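Local coordinates for protein B (Streptococcus agalactiae, PDB 5H6I), which permeabilises membranes as a secreted pore-forming toxin, the CAMP factor, and also binds IgG through its Fc region, at residues A[42-45]-A[46-50]; A[57-60]-A[61-64]; A[69-72]-A[73-76]; A[79-82]-A[83-87]; A[142-145]-A[146-149]. One frame throughout, in Å; residues are numbered along the deposited sequence.

Interaction 1 (A[42-45]-A[46-50]); sequences AQKL and DQDSI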
loop_
_atom_site.group_PDB
_atom_site.type_symbol
_atom_site.label_atom_id
_atom_site.label_comp_id
_atom_site.label_asym_id
_atom_site.label_seq_id
_atom_site.Cartn_x
_atom_site.Cartn_y
_atom_site.Cartn_z
ATOM N N ALA A 42 -9.029 -19.943 -7.281
ATOM C CA ALA A 42 -10.065 -19.407 -6.404
ATOM C C ALA A 42 -9.524 -19.175 -5.000
ATOM O O ALA A 42 -9.849 -18.168 -4.358
ATOM C CB ALA A 42 -11.267 -20.351 -6.372
ATOM N N GLN A 43 -8.693 -20.095 -4.504
ATOM C CA GLN A 43 -8.050 -19.890 -3.211
ATOM C C GLN A 43 -6.944 -18.847 -3.301
ATOM O O GLN A 43 -6.700 -18.121 -2.331
ATOM C CB GLN A 43 -7.497 -21.213 -2.682
ATOM C CG GLN A 43 -8.566 -22.200 -2.244
ATOM C CD GLN A 43 -8.083 -23.637 -2.277
ATOM O OE1 GLN A 43 -6.881 -23.899 -2.337
ATOM N NE2 GLN A 43 -9.020 -24.577 -2.240
ATOM N N LYS A 44 -6.267 -18.760 -4.448
ATOM C CA LYS A 44 -5.263 -17.719 -4.636
ATOM C C LYS A 44 -5.907 -16.340 -4.692
ATOM O O LYS A 44 -5.346 -15.363 -4.182
ATOM C CB LYS A 44 -4.458 -17.986 -5.908
ATOM C CG LYS A 44 -3.295 -17.029 -6.119
ATOM C CD LYS A 44 -2.201 -17.253 -5.087
ATOM C CE LYS A 44 -1.022 -16.322 -5.319
ATOM N NZ LYS A 44 -1.390 -14.893 -5.117
ATOM N N LEU A 45 -7.089 -16.239 -5.305
ATOM C CA LEU A 45 -7.785 -14.957 -5.355
ATOM C C LEU A 45 -8.265 -14.527 -3.975
ATOM O O LEU A 45 -8.437 -13.328 -3.725
ATOM C CB LEU A 45 -8.958 -15.032 -6.333
ATOM C CG LEU A 45 -8.580 -15.078 -7.818
ATOM C CD1 LEU A 45 -9.799 -15.369 -8.678
ATOM C CD2 LEU A 45 -7.914 -13.779 -8.247
ATOM N N ASP A 46 -8.487 -15.484 -3.069
ATOM C CA ASP A 46 -8.818 -15.137 -1.693
ATOM C C ASP A 46 -7.595 -14.655 -0.922
ATOM O O ASP A 46 -7.720 -13.793 -0.045
ATOM C CB ASP A 46 -9.451 -16.334 -0.981
ATOM C CG ASP A 46 -10.916 -16.504 -1.327
ATOM O OD1 ASP A 46 -11.434 -15.691 -2.122
ATOM O OD2 ASP A 46 -11.551 -17.445 -0.804
ATOM N N GLN A 47 -6.414 -15.200 -1.230
ATOM C CA GLN A 47 -5.186 -14.683 -0.636
ATOM C C GLN A 47 -4.922 -13.254 -1.092
ATOM O O GLN A 47 -4.514 -12.402 -0.292
ATOM C CB GLN A 47 -4.009 -15.591 -0.994
ATOM C CG GLN A 47 -2.643 -15.015 -0.653
ATOM C CD GLN A 47 -1.503 -15.888 -1.146
ATOM O OE1 GLN A 47 -1.724 -16.975 -1.681
ATOM N NE2 GLN A 47 -0.275 -15.414 -0.968
ATOM N N ASP A 48 -5.153 -12.970 -2.376
ATOM C CA ASP A 48 -4.971 -11.614 -2.880
ATOM C C ASP A 48 -6.035 -10.672 -2.328
ATOM O O ASP A 48 -5.739 -9.515 -2.009
ATOM C CB ASP A 48 -4.996 -11.613 -4.408
ATOM C CG ASP A 48 -3.971 -12.554 -5.009
ATOM O OD1 ASP A 48 -3.001 -12.907 -4.306
ATOM O OD2 ASP A 48 -4.137 -12.942 -6.185
ATOM N N SER A 49 -7.276 -11.150 -2.209
ATOM C CA SER A 49 -8.348 -10.304 -1.695
ATOM C C SER A 49 -8.059 -9.854 -0.269
ATOM O O SER A 49 -8.337 -8.705 0.095
ATOM C CB SER A 49 -9.683 -11.045 -1.764
ATOM O OG SER A 49 -10.763 -10.181 -1.454
ATOM N N ILE A 50 -7.499 -10.743 0.551
ATOM C CA ILE A 50 -7.112 -10.364 1.905
ATOM C C ILE A 50 -5.868 -9.486 1.876
ATOM O O ILE A 50 -5.758 -8.512 2.630
ATOM C CB ILE A 50 -6.906 -11.621 2.770
ATOM C CG1 ILE A 50 -8.238 -12.340 2.991
ATOM C CG2 ILE A 50 -6.266 -11.262 4.104
ATOM C CD1 ILE A 50 -9.294 -11.480 3.648
#
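Lys44 NZ is gripped by Asp48 OD1 at 2.7 Å, an i to i+4 salt bridge along helix 35-58, and the same ammonium also hydrogen-bonds Thr103 of helix 93-115. The lysine reaches forward along the helix: CG lies trans to the backbone N (chi1 -174°), and bends at chi2 and chi4 bring NZ to Asp48. The side chain of Asp48 leaves the backbone toward the preceding turn and keeps OD2 farther from the ammonium, 3.5 Å from Lys44 NZ, so the bridge rests mainly on one carboxylate oxygen. On the aliphatic part of the lysine, Gln47 lays its amide oxygen against the methylenes, with OE1 3.5 Å from Lys44 CD. The chain of Gln47 is extended beyond CG and crosses the lysine at a slant.

The main chain beneath keeps the i to i+4 pattern, with Asp48 N bonding Lys44 O at 3.0 Å and Ser49 N bonding Leu45 O at 2.9 Å. It is less tight at Asp46, whose N is shared between Ala42 O (3.3 Å) and, weakly, Gln43 O.

Leu45 is buried against Leu78 and Leu82 of helix 65-84 and against Val99 and Leu102 of helix 93-115, whereas Asp46 sends OD1 to Lys79 in a salt bridge. Two charged pairs thus flank an apolar seam in this helical bundle. Because Asp48 is buried and its side chain also touches Ile106, the nearby ammonium would be expected to stabilise its carboxylate in the ionised form, and the lysine's second bond to Thr103 extends this polar link to the neighbouring helix.

Interaction 2 (A[57-60]-A[61-64]); sequences DNVQ and GTDY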
loop_
_atom_site.group_PDB
_atom_site.type_symbol
_atom_site.label_atom_id
_atom_site.label_comp_id
_atom_site.label_asym_id
_atom_site.label_seq_id
_atom_site.Cartn_x
_atom_site.Cartn_y
_atom_site.Cartn_z
ATOM N N ASP A 57 -5.890 0.164 2.962
ATOM C CA ASP A 57 -5.852 1.185 4.003
ATOM C C ASP A 57 -4.570 2.008 3.943
ATOM O O ASP A 57 -4.609 3.234 4.089
ATOM C CB ASP A 57 -5.997 0.538 5.380
ATOM C CG ASP A 57 -7.203 -0.375 5.472
ATOM O OD1 ASP A 57 -8.189 -0.136 4.743
ATOM O OD2 ASP A 57 -7.164 -1.334 6.271
ATOM N N ASN A 58 -3.427 1.354 3.722
ATOM C CA ASN A 58 -2.141 2.036 3.817
ATOM C C ASN A 58 -1.871 2.967 2.641
ATOM O O ASN A 58 -1.045 3.875 2.769
ATOM C CB ASN A 58 -1.011 1.011 3.929
ATOM C CG ASN A 58 -1.160 0.108 5.138
ATOM O OD1 ASN A 58 -1.742 0.495 6.151
ATOM N ND2 ASN A 58 -0.631 -1.107 5.037
ATOM N N VAL A 59 -2.541 2.768 1.506
ATOM C CA VAL A 59 -2.261 3.555 0.309
ATOM C C VAL A 59 -3.331 4.623 0.117
ATOM O O VAL A 59 -3.609 5.045 -1.011
ATOM C CB VAL A 59 -2.152 2.652 -0.934
ATOM C CG1 VAL A 59 -1.010 1.659 -0.767
ATOM C CG2 VAL A 59 -3.465 1.925 -1.187
ATOM N N GLN A 60 -3.923 5.080 1.217
ATOM C CA GLN A 60 -4.999 6.060 1.141
ATOM C C GLN A 60 -4.450 7.422 0.730
ATOM O O GLN A 60 -3.543 7.957 1.378
ATOM C CB GLN A 60 -5.722 6.154 2.482
ATOM C CG GLN A 60 -7.013 5.357 2.533
ATOM C CD GLN A 60 -7.833 5.503 1.265
ATOM O OE1 GLN A 60 -7.975 4.559 0.490
ATOM N NE2 GLN A 60 -8.377 6.696 1.049
ATOM N N GLY A 61 -5.001 7.981 -0.346
ATOM C CA GLY A 61 -4.593 9.293 -0.804
ATOM C C GLY A 61 -3.267 9.345 -1.523
ATOM O O GLY A 61 -2.701 10.432 -1.677
ATOM N N THR A 62 -2.750 8.206 -1.973
ATOM C CA THR A 62 -1.474 8.134 -2.665
ATOM C C THR A 62 -1.701 7.793 -4.137
ATOM O O THR A 62 -2.838 7.733 -4.619
ATOM C CB THR A 62 -0.561 7.108 -1.991
ATOM O OG1 THR A 62 -0.902 5.792 -2.444
ATOM C CG2 THR A 62 -0.714 7.169 -0.478
ATOM N N ASP A 63 -0.602 7.567 -4.858
ATOM C CA ASP A 63 -0.677 7.143 -6.249
ATOM C C ASP A 63 -1.110 5.692 -6.398
ATOM O O ASP A 63 -1.301 5.233 -7.530
ATOM C CB ASP A 63 0.676 7.349 -6.933
ATOM C CG ASP A 63 1.143 8.788 -6.878
ATOM O OD1 ASP A 63 0.540 9.637 -7.568
ATOM O OD2 ASP A 63 2.111 9.072 -6.141
ATOM N N TYR A 64 -1.269 4.965 -5.294
ATOM C CA TYR A 64 -1.675 3.568 -5.320
ATOM C C TYR A 64 -3.071 3.355 -4.747
ATOM O O TYR A 64 -3.462 2.210 -4.508
ATOM C CB TYR A 64 -0.659 2.710 -4.563
ATOM C CG TYR A 64 0.770 2.942 -4.996
ATOM C CD1 TYR A 64 1.311 2.249 -6.073
ATOM C CD2 TYR A 64 1.576 3.859 -4.335
ATOM C CE1 TYR A 64 2.616 2.462 -6.474
ATOM C CE2 TYR A 64 2.881 4.078 -4.730
ATOM C CZ TYR A 64 3.396 3.377 -5.799
ATOM O OH TYR A 64 4.696 3.594 -6.193
#
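A single carbonyl oxygen, Val59 O, receives both the backbone and the side chain of Thr62. The hydroxyl donates from OG1 at 3.2 Å and the amide from Thr62 N at 3.4 Å, the latter a weak bond although fairly straight. The hydroxyl lies well above the carbonyl plane, 46° out of it, and therefore does not lie on a lone pair.

The same hydroxyl also works as an acceptor: Tyr64 N points at Thr62 OG1 over 3.0 Å, closing an ST turn. Its place between the backbone N and the carbonyl carbon (chi1 82°) lets OG1 face both Val59 O and Tyr64 N, while CG2 rests 3.5 Å from Gln60 O.

Residues Val59 to Thr62 form a type II beta turn, with Gly61 at its third position and a positive phi of 76°. This turn takes the chain out of helix 35-58, and Tyr64 follows as the N-cap of helix 65-84, so the stretch is the connection between two consecutive helices of the bundle.

Across the turn Val59 packs on the backbone and CB of Tyr64. Its CG2 comes within 3.3 Å of Tyr64 O, and the two CB atoms, Val59 CB and Tyr64 CB, are 3.9 Å apart. The phenol leads away from this contact toward helix 121-139, where its hydroxyl bonds Asn124; Glu65 accepts from the amide of Gly61.

Interaction 3 (A[69-72]-A[73-76]); sequences NEAI and TSVE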
loop_
_atom_site.group_PDB
_atom_site.type_symbol
_atom_site.label_atom_id
_atom_site.label_comp_id
_atom_site.label_asym_id
_atom_site.label_seq_id
_atom_site.Cartn_x
_atom_site.Cartn_y
_atom_site.Cartn_z
ATOM N N ASN A 69 -7.685 -0.175 -5.772
ATOM C CA ASN A 69 -9.139 -0.251 -5.880
ATOM C C ASN A 69 -9.541 -0.974 -7.158
ATOM O O ASN A 69 -10.490 -1.766 -7.163
ATOM C CB ASN A 69 -9.753 1.151 -5.836
ATOM C CG ASN A 69 -9.955 1.651 -4.423
ATOM O OD1 ASN A 69 -9.758 0.910 -3.453
ATOM N ND2 ASN A 69 -10.352 2.907 -4.293
ATOM N N GLU A 70 -8.821 -0.716 -8.252
ATOM C CA GLU A 70 -9.053 -1.453 -9.487
ATOM C C GLU A 70 -8.582 -2.897 -9.373
ATOM O O GLU A 70 -9.148 -3.786 -10.020
ATOM C CB GLU A 70 -8.349 -0.753 -10.648
ATOM C CG GLU A 70 -8.952 0.591 -11.013
ATOM C CD GLU A 70 -10.235 0.454 -11.803
ATOM O OE1 GLU A 70 -11.313 0.347 -11.181
ATOM O OE2 GLU A 70 -10.163 0.449 -13.050
ATOM N N ALA A 71 -7.552 -3.150 -8.561
ATOM C CA ALA A 71 -7.085 -4.518 -8.368
ATOM C C ALA A 71 -8.082 -5.329 -7.551
ATOM O O ALA A 71 -8.322 -6.506 -7.845
ATOM C CB ALA A 71 -5.712 -4.516 -7.696
ATOM N N ILE A 72 -8.670 -4.718 -6.519
ATOM C CA ILE A 72 -9.690 -5.406 -5.730
ATOM C C ILE A 72 -10.898 -5.731 -6.598
ATOM O O ILE A 72 -11.473 -6.822 -6.505
ATOM C CB ILE A 72 -10.078 -4.557 -4.505
ATOM C CG1 ILE A 72 -8.900 -4.455 -3.534
ATOM C CG2 ILE A 72 -11.297 -5.143 -3.809
ATOM C CD1 ILE A 72 -9.114 -3.462 -2.414
ATOM N N THR A 73 -11.299 -4.791 -7.459
ATOM C CA THR A 73 -12.381 -5.062 -8.399
ATOM C C THR A 73 -12.000 -6.178 -9.363
ATOM O O THR A 73 -12.835 -7.021 -9.714
ATOM C CB THR A 73 -12.742 -3.788 -9.165
ATOM O OG1 THR A 73 -13.217 -2.795 -8.246
ATOM C CG2 THR A 73 -13.823 -4.066 -10.201
ATOM N N SER A 74 -10.735 -6.208 -9.796
ATOM C CA SER A 74 -10.283 -7.274 -10.682
ATOM C C SER A 74 -10.345 -8.633 -9.998
ATOM O O SER A 74 -10.622 -9.644 -10.653
ATOM C CB SER A 74 -8.862 -6.988 -11.170
ATOM O OG SER A 74 -7.905 -7.296 -10.172
ATOM N N VAL A 75 -10.097 -8.678 -8.687
ATOM C CA VAL A 75 -10.177 -9.940 -7.956
ATOM C C VAL A 75 -11.601 -10.478 -7.981
ATOM O O VAL A 75 -11.824 -11.687 -8.122
ATOM C CB VAL A 75 -9.668 -9.754 -6.514
ATOM C CG1 VAL A 75 -9.970 -10.984 -5.672
ATOM C CG2 VAL A 75 -8.176 -9.459 -6.511
ATOM N N GLU A 76 -12.588 -9.588 -7.861
ATOM C CA GLU A 76 -13.980 -10.019 -7.813
ATOM C C GLU A 76 -14.506 -10.434 -9.181
ATOM O O GLU A 76 -15.319 -11.361 -9.270
ATOM C CB GLU A 76 -14.851 -8.906 -7.230
ATOM C CG GLU A 76 -15.838 -9.383 -6.178
ATOM C CD GLU A 76 -15.193 -10.273 -5.134
ATOM O OE1 GLU A 76 -15.729 -11.370 -4.874
ATOM O OE2 GLU A 76 -14.151 -9.875 -4.568
#
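Thr73 gives Asn69 O two donors, its amide and its hydroxyl. The bonds Thr73 N to Asn69 O and Thr73 OG1 to Asn69 O are both 3.1 Å, and they arrive from opposite faces of the carbonyl plane. The amide bond is nearly straight at 162°. With OG1 beside its own backbone N (chi1 -62°), the hydroxyl is turned back toward the preceding helical turn.

Ala71 O accepts from Val75 N at 2.9 Å; Ser74 OG also approaches it, but so closely in the model that the details of that bond are doubtful. Ser74 is buried, and its chi1 of 78° puts OG between the backbone N and the carbonyl carbon, which would direct the hydroxyl to a carbonyl of its own helix. Val75 CG2 lies 3.2 Å from Ala71 O, adding an apolar neighbour to that carbonyl.

The remaining i to i+4 backbone donors are met in turn: Ser74 N by Glu70 O at 2.9 Å and Glu76 N by Ile72 O at 3.3 Å. Asn69 OD1 accepts from Lys56, outside the segment.

Ala71, Ile72 and Val75 meet Leu52 of helix 35-58, while Ser74 faces Leu102 and Leu139. Serine and threonine hydroxyls folded back onto carbonyls of the preceding turn are a familiar device of alpha helices, here used inside a packed helical bundle.

Interaction 4 (A[79-82]-A[83-87]); sequences KTSL and RANSE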
loop_
_atom_site.group_PDB
_atom_site.type_symbol
_atom_site.label_atom_id
_atom_site.label_comp_id
_atom_site.label_asym_id
_atom_site.label_seq_id
_atom_site.Cartn_x
_atom_site.Cartn_y
_atom_site.Cartn_z
ATOM N N LYS A 79 -13.126 -13.917 -9.842
ATOM C CA LYS A 79 -13.848 -14.908 -9.048
ATOM C C LYS A 79 -15.214 -15.199 -9.652
ATOM O O LYS A 79 -15.629 -16.360 -9.752
ATOM C CB LYS A 79 -13.994 -14.418 -7.606
ATOM C CG LYS A 79 -12.838 -14.781 -6.693
ATOM C CD LYS A 79 -13.234 -14.630 -5.232
ATOM C CE LYS A 79 -12.358 -13.610 -4.524
ATOM N NZ LYS A 79 -12.886 -13.260 -3.176
ATOM N N THR A 80 -15.932 -14.148 -10.057
ATOM C CA THR A 80 -17.239 -14.338 -10.676
ATOM C C THR A 80 -17.118 -15.102 -11.989
ATOM O O THR A 80 -17.980 -15.925 -12.319
ATOM C CB THR A 80 -17.915 -12.984 -10.897
ATOM O OG1 THR A 80 -17.935 -12.253 -9.664
ATOM C CG2 THR A 80 -19.342 -13.167 -11.390
ATOM N N SER A 81 -16.046 -14.853 -12.746
ATOM C CA SER A 81 -15.842 -15.585 -13.992
ATOM C C SER A 81 -15.509 -17.048 -13.725
ATOM O O SER A 81 -16.009 -17.940 -14.421
ATOM C CB SER A 81 -14.735 -14.925 -14.813
ATOM O OG SER A 81 -14.607 -15.547 -16.079
ATOM N N LEU A 82 -14.666 -17.313 -12.725
ATOM C CA LEU A 82 -14.354 -18.692 -12.364
ATOM C C LEU A 82 -15.587 -19.414 -11.839
ATOM O O LEU A 82 -15.829 -20.579 -12.179
ATOM C CB LEU A 82 -13.240 -18.721 -11.317
ATOM C CG LEU A 82 -11.799 -18.588 -11.813
ATOM C CD1 LEU A 82 -10.828 -18.718 -10.649
ATOM C CD2 LEU A 82 -11.499 -19.623 -12.885
ATOM N N ARG A 83 -16.381 -18.734 -11.009
ATOM C CA ARG A 83 -17.559 -19.362 -10.424
ATOM C C ARG A 83 -18.667 -19.552 -11.453
ATOM O O ARG A 83 -19.444 -20.508 -11.356
ATOM C CB ARG A 83 -18.054 -18.525 -9.245
ATOM C CG ARG A 83 -19.208 -19.131 -8.471
ATOM C CD ARG A 83 -20.488 -18.352 -8.712
ATOM N NE ARG A 83 -21.675 -19.154 -8.435
ATOM C CZ ARG A 83 -22.826 -18.650 -8.007
ATOM N NH1 ARG A 83 -22.946 -17.344 -7.809
ATOM N NH2 ARG A 83 -23.858 -19.448 -7.775
ATOM N N ALA A 84 -18.756 -18.660 -12.445
ATOM C CA ALA A 84 -19.769 -18.816 -13.483
ATOM C C ALA A 84 -19.457 -19.991 -14.400
ATOM O O ALA A 84 -20.378 -20.632 -14.920
ATOM C CB ALA A 84 -19.895 -17.528 -14.297
ATOM N N ASN A 85 -18.175 -20.285 -14.611
ATOM C CA ASN A 85 -17.742 -21.398 -15.447
ATOM C C ASN A 85 -17.194 -22.550 -14.611
ATOM O O ASN A 85 -16.254 -23.231 -15.026
ATOM C CB ASN A 85 -16.694 -20.930 -16.455
ATOM C CG ASN A 85 -17.233 -19.894 -17.418
ATOM O OD1 ASN A 85 -18.024 -20.206 -18.307
ATOM N ND2 ASN A 85 -16.804 -18.649 -17.247
ATOM N N SER A 86 -17.779 -22.775 -13.433
ATOM C CA SER A 86 -17.236 -23.753 -12.495
ATOM C C SER A 86 -17.224 -25.153 -13.097
ATOM O O SER A 86 -16.168 -25.785 -13.213
ATOM C CB SER A 86 -18.041 -23.728 -11.193
ATOM O OG SER A 86 -19.408 -23.456 -11.443
ATOM N N GLU A 87 -18.393 -25.656 -13.489
ATOM C CA GLU A 87 -18.523 -27.019 -14.001
ATOM C C GLU A 87 -18.660 -27.060 -15.518
ATOM O O GLU A 87 -19.427 -27.862 -16.057
ATOM C CB GLU A 87 -19.701 -27.724 -13.339
ATOM C CG GLU A 87 -20.954 -26.879 -13.218
ATOM C CD GLU A 87 -22.007 -27.539 -12.353
ATOM O OE1 GLU A 87 -21.631 -28.195 -11.360
ATOM O OE2 GLU A 87 -23.208 -27.405 -12.666
#
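Asn85 doubles the grip on Ser81 O: its backbone N donates at 3.2 Å to Ser81 O, and its side-chain ND2 donates at 3.0 Å to that same oxygen. The two approach from opposite faces of the carbonyl plane, and the oxygen lies 25° out of the plane of the Asn85 amide. CG stands opposite the carbonyl carbon of Asn85 (chi1 -63°), which folds the amide back along the helix toward the preceding turn.

Just before this point the backbone pattern is still regular, with Arg83 N bonding Lys79 O and Ala84 N bonding Thr80 O, each at 2.8 Å. Ser86 then turns its hydroxyl back, Ser86 OG donating to Arg83 O at 2.9 Å.

Farther out, Leu82 sets this helix end against the bundle, packing on Met41 of helix 35-58, on Ile95 of helix 93-115 and on Tyr90 and Leu92 of the following loop. Tyr90 also touches Asn85. Since Asn85 is the first residue to leave helical phi/psi, its side-chain bond supplements the last backbone i to i+4 bond at the C-terminal end of helix 65-84.

Interaction 5 (A[142-145]-A[146-149]); sequences FASV and DSIK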
loop_
_atom_site.group_PDB
_atom_site.type_symbol
_atom_site.label_atom_id
_atom_site.label_comp_id
_atom_site.label_asym_id
_atom_site.label_seq_id
_atom_site.Cartn_x
_atom_site.Cartn_y
_atom_site.Cartn_z
ATOM N N PHE A 142 -10.082 -8.378 -23.784
ATOM C CA PHE A 142 -9.382 -8.530 -25.051
ATOM C C PHE A 142 -7.868 -8.574 -24.891
ATOM O O PHE A 142 -7.161 -8.764 -25.886
ATOM C CB PHE A 142 -9.768 -7.392 -26.002
ATOM C CG PHE A 142 -11.234 -7.345 -26.326
ATOM C CD1 PHE A 142 -11.959 -8.514 -26.487
ATOM C CD2 PHE A 142 -11.887 -6.131 -26.466
ATOM C CE1 PHE A 142 -13.309 -8.475 -26.784
ATOM C CE2 PHE A 142 -13.237 -6.085 -26.764
ATOM C CZ PHE A 142 -13.949 -7.259 -26.922
ATOM N N ALA A 143 -7.357 -8.406 -23.674
ATOM C CA ALA A 143 -5.918 -8.449 -23.449
ATOM C C ALA A 143 -5.420 -9.884 -23.562
ATOM O O ALA A 143 -5.860 -10.764 -22.814
ATOM C CB ALA A 143 -5.577 -7.869 -22.079
ATOM N N SER A 144 -4.505 -10.120 -24.499
ATOM C CA SER A 144 -3.936 -11.446 -24.663
ATOM C C SER A 144 -3.007 -11.777 -23.497
ATOM O O SER A 144 -2.588 -10.903 -22.731
ATOM C CB SER A 144 -3.176 -11.542 -25.986
ATOM O OG SER A 144 -2.120 -10.598 -26.039
ATOM N N VAL A 145 -2.689 -13.067 -23.368
ATOM C CA VAL A 145 -1.771 -13.507 -22.321
ATOM C C VAL A 145 -0.397 -12.881 -22.526
ATOM O O VAL A 145 0.293 -12.525 -21.562
ATOM C CB VAL A 145 -1.705 -15.047 -22.289
ATOM C CG1 VAL A 145 -0.403 -15.528 -21.662
ATOM C CG2 VAL A 145 -2.900 -15.609 -21.538
ATOM N N ASP A 146 0.012 -12.714 -23.786
ATOM C CA ASP A 146 1.305 -12.101 -24.072
ATOM C C ASP A 146 1.329 -10.634 -23.659
ATOM O O ASP A 146 2.322 -10.160 -23.096
ATOM C CB ASP A 146 1.637 -12.246 -25.557
ATOM C CG ASP A 146 2.134 -13.635 -25.910
ATOM O OD1 ASP A 146 2.363 -14.440 -24.984
ATOM O OD2 ASP A 146 2.299 -13.921 -27.115
ATOM N N SER A 147 0.247 -9.897 -23.929
ATOM C CA SER A 147 0.210 -8.485 -23.565
ATOM C C SER A 147 0.155 -8.295 -22.054
ATOM O O SER A 147 0.581 -7.252 -21.545
ATOM C CB SER A 147 -0.981 -7.797 -24.234
ATOM O OG SER A 147 -2.197 -8.139 -23.594
ATOM N N ILE A 148 -0.366 -9.283 -21.324
ATOM C CA ILE A 148 -0.345 -9.218 -19.866
ATOM C C ILE A 148 1.065 -9.471 -19.347
ATOM O O ILE A 148 1.580 -8.723 -18.506
ATOM C CB ILE A 148 -1.353 -10.217 -19.270
ATOM C CG1 ILE A 148 -2.786 -9.742 -19.516
ATOM C CG2 ILE A 148 -1.099 -10.410 -17.781
ATOM C CD1 ILE A 148 -3.835 -10.678 -18.968
ATOM N N LYS A 149 1.713 -10.527 -19.848
ATOM C CA LYS A 149 3.069 -10.843 -19.414
ATOM C C LYS A 149 4.062 -9.771 -19.844
ATOM O O LYS A 149 5.037 -9.510 -19.130
ATOM C CB LYS A 149 3.485 -12.210 -19.957
ATOM C CG LYS A 149 4.856 -12.677 -19.497
ATOM C CD LYS A 149 4.973 -12.644 -17.981
ATOM C CE LYS A 149 6.369 -12.221 -17.548
ATOM N NZ LYS A 149 6.502 -12.177 -16.065
#
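Val145 and Asp146 begin helix 145-163, and Ser144, just before them, is its N-cap. The cap is formed by Ser144 OG, which accepts from Ser147 N at 3.2 Å with an N-H...O angle of 156°. A chi1 of 60° places OG between the backbone N and the carbonyl carbon, where it can accept from the amide of Ser147.

The reverse link comes from Ser147, whose OG donates to Ser144 O at 2.9 Å. Ile148 N donates to the same oxygen, Ser144 O, at 3.1 Å, and both donors come from one face of the carbonyl plane. The bonds between the two serines thus run each way: the Ser144 hydroxyl accepts from an amide, and the Ser147 hydroxyl donates to a carbonyl.

The carbonyl of Val145 accepts from Lys149, N to Val145 O being 3.0 Å in a nearly straight bond of 168°, the more regular companion of a weak bond from Ile148 N. Asp146 is exposed and keeps its carboxylate near the helix start, where the peptide dipoles would be expected to suit a negative charge. Its CB lies 4.1 Å from Ser144 OG.

Before the cap, Ala143 CB rests 4.2 Å from Ile148 CG1, an apolar contact joining the loop to the helix. The turn follows the loop from helix 121-139, whose Arg137 bonds Ser147 O; on helix 93-115, Ser97 touches Val145, while Arg98 and Ala101 touch Ile148.

From the N terminus the contacts come in series, none nesting or crossing. Interaction 1 lies within helix 35-58; interaction 2 closes the turn from that helix into helix 65-84; interactions 3 and 4 then follow along helix 65-84, the latter at its C-terminal end. The turn at 57-64 brings these two helices back alongside each other, so interaction 1 touches interactions 3 and 4: Val75 CG1 packs 3.9 Å from Ser49 CB, and a salt bridge with leucine packing joins interactions 1 and 4. Interaction 5 opens helix 145-163 after helices 93-115 and 121-139. It touches none of the others, its nearest atoms being about 10 Å from interaction 3.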